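Local coordinates for protein RNA polymerase II subunit A C-terminal domain phosphatase SSU72 (Homo sapiens, PDB 4H3K) that dephosphorylates serine and threonine residues in the C-terminal domain of RNA polymerase II, with roles in RNA processing, transcription termination and pre-mRNA polyadenylation, at residues L127-E132 against C176-C181. The protein carries 1 engineered substitution. Numbering follows the deposited sequence.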
loop_
_atom_site.group_PDB
_atom_site.type_symbol
_atom_site.label_atom_id
_atom_site.label_comp_id
_atom_site.label_asym_id
_atom_site.label_seq_id
_atom_site.Cartn_x
_atom_site.Cartn_y
_atom_site.Cartn_z
ATOM N N LEU B 127 -6.672 -6.835 -1.022
ATOM C CA LEU B 127 -7.644 -6.451 -2.049
ATOM C C LEU B 127 -8.847 -5.823 -1.400
ATOM O O LEU B 127 -9.393 -6.378 -0.445
ATOM C CB LEU B 127 -8.073 -7.671 -2.870
ATOM C CG LEU B 127 -9.222 -7.458 -3.865
ATOM C CD1 LEU B 127 -8.782 -6.445 -4.956
ATOM C CD2 LEU B 127 -9.665 -8.788 -4.484
ATOM N N ILE B 128 -9.219 -4.636 -1.884
ATOM C CA ILE B 128 -10.404 -3.950 -1.378
ATOM C C ILE B 128 -11.372 -3.849 -2.539
ATOM O O ILE B 128 -11.031 -3.294 -3.571
ATOM C CB ILE B 128 -10.085 -2.537 -0.802
ATOM C CG1 ILE B 128 -9.049 -2.629 0.359
ATOM C CG2 ILE B 128 -11.398 -1.825 -0.408
ATOM C CD1 ILE B 128 -8.440 -1.220 0.837
ATOM N N LEU B 129 -12.578 -4.376 -2.361
ATOM C CA LEU B 129 -13.604 -4.313 -3.383
ATOM C C LEU B 129 -14.679 -3.346 -2.946
ATOM O O LEU B 129 -15.206 -3.471 -1.831
ATOM C CB LEU B 129 -14.216 -5.682 -3.572
ATOM C CG LEU B 129 -13.180 -6.655 -4.158
ATOM C CD1 LEU B 129 -13.426 -8.019 -3.677
ATOM C CD2 LEU B 129 -13.295 -6.622 -5.657
ATOM N N THR B 130 -15.031 -2.408 -3.823
ATOM C CA THR B 130 -16.073 -1.439 -3.512
ATOM C C THR B 130 -17.271 -1.716 -4.396
ATOM O O THR B 130 -17.126 -2.278 -5.486
ATOM C CB THR B 130 -15.568 0.026 -3.664
ATOM O OG1 THR B 130 -15.202 0.276 -5.028
ATOM C CG2 THR B 130 -14.317 0.247 -2.784
ATOM N N CYS B 131 -18.464 -1.318 -3.929
ATOM C CA CYS B 131 -19.713 -1.714 -4.563
ATOM C C CYS B 131 -20.383 -0.598 -5.377
ATOM O O CYS B 131 -21.461 -0.805 -5.883
ATOM C CB CYS B 131 -20.686 -2.290 -3.513
ATOM S SG CYS B 131 -19.974 -3.721 -2.621
ATOM N N GLU B 132 -19.739 0.572 -5.484
ATOM C CA GLU B 132 -20.124 1.633 -6.398
ATOM C C GLU B 132 -19.074 2.713 -6.444
ATOM O O GLU B 132 -18.285 2.877 -5.507
ATOM C CB GLU B 132 -21.512 2.256 -6.089
ATOM C CG GLU B 132 -21.577 3.087 -4.845
ATOM C CD GLU B 132 -22.955 3.755 -4.706
ATOM O OE1 GLU B 132 -23.879 3.085 -4.240
ATOM O OE2 GLU B 132 -23.102 4.917 -5.112
ATOM N N CYS B 176 -17.289 -13.028 -5.288
ATOM C CA CYS B 176 -16.757 -14.334 -4.886
ATOM C C CYS B 176 -16.024 -14.995 -6.062
ATOM O O CYS B 176 -14.915 -15.525 -5.892
ATOM C CB CYS B 176 -17.871 -15.259 -4.349
ATOM S SG CYS B 176 -17.207 -16.848 -3.726
ATOM N N GLU B 177 -16.626 -14.942 -7.253
ATOM C CA GLU B 177 -15.975 -15.488 -8.458
ATOM C C GLU B 177 -14.641 -14.808 -8.746
ATOM O O GLU B 177 -13.616 -15.481 -8.975
ATOM C CB GLU B 177 -16.917 -15.431 -9.672
ATOM C CG GLU B 177 -16.720 -16.586 -10.599
ATOM C CD GLU B 177 -17.593 -16.533 -11.825
ATOM O OE1 GLU B 177 -18.673 -15.882 -11.757
ATOM O OE2 GLU B 177 -17.193 -17.187 -12.832
ATOM N N LEU B 178 -14.628 -13.480 -8.664
ATOM C CA LEU B 178 -13.393 -12.737 -8.841
ATOM C C LEU B 178 -12.332 -13.115 -7.804
ATOM O O LEU B 178 -11.191 -13.375 -8.154
ATOM C CB LEU B 178 -13.666 -11.232 -8.843
ATOM C CG LEU B 178 -12.410 -10.359 -8.957
ATOM C CD1 LEU B 178 -11.704 -10.578 -10.312
ATOM C CD2 LEU B 178 -12.732 -8.883 -8.740
ATOM N N CYS B 179 -12.715 -13.198 -6.540
ATOM C CA CYS B 179 -11.761 -13.516 -5.483
ATOM C C CYS B 179 -11.216 -14.925 -5.658
ATOM O O CYS B 179 -10.044 -15.176 -5.454
ATOM C CB CYS B 179 -12.392 -13.336 -4.102
ATOM S SG CYS B 179 -12.580 -11.562 -3.747
ATOM N N GLN B 180 -12.074 -15.830 -6.074
ATOM C CA GLN B 180 -11.665 -17.181 -6.440
ATOM C C GLN B 180 -10.604 -17.232 -7.530
ATOM O O GLN B 180 -9.570 -17.914 -7.384
ATOM C CB GLN B 180 -12.902 -17.951 -6.883
ATOM C CG GLN B 180 -12.734 -19.371 -6.660
ATOM C CD GLN B 180 -12.574 -19.640 -5.191
ATOM O OE1 GLN B 180 -13.308 -19.072 -4.376
ATOM N NE2 GLN B 180 -11.611 -20.497 -4.836
ATOM N N CYS B 181 -10.850 -16.515 -8.624
ATOM C CA CYS B 181 -9.867 -16.423 -9.690
ATOM C C CYS B 181 -8.557 -15.911 -9.178
ATOM O O CYS B 181 -7.528 -16.535 -9.408
ATOM C CB CYS B 181 -10.308 -15.469 -10.775
ATOM S SG CYS B 181 -11.446 -16.166 -11.753
#
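L127 and L129 meet L178 and C179 with no flat group between them: the faces that touch are leucine methyls and one cysteine sulfur. C179 SG reaches the ends of both strand leucines, lying 3.6 Å from L129 CD1 and 4.1 Å from L127 CD2. A cysteine suits this place: short, yet with a large, polarisable sulfur that packs against methyls. Leucine's branched, wholly apolar end suits a buried layer: L129 forks between two partners, for its other methyl, CD2, meets L178 CD2 at 3.9 Å, the leucines crossing at a slant. L178 holds CG anti to its backbone N (chi1 177°), which carries the isobutyl end outward so that CD2 reaches the strand. Strand 127-130, central in the mixed sheet and parallel to both neighbours, belongs to a three-layer alpha/beta sandwich like that of the related low-molecular-weight protein tyrosine phosphatases. L127 and L129 face helix 165-184, whereas I128 and T130 point to the opposite face, where helix 133-145 covers them. The two segments run nearly antiparallel (161°), and their axes approach to 11.3 Å, a spacing bridged by side chains alone. L178 also touches F199 of helix 188-203, while C179 rests against F51.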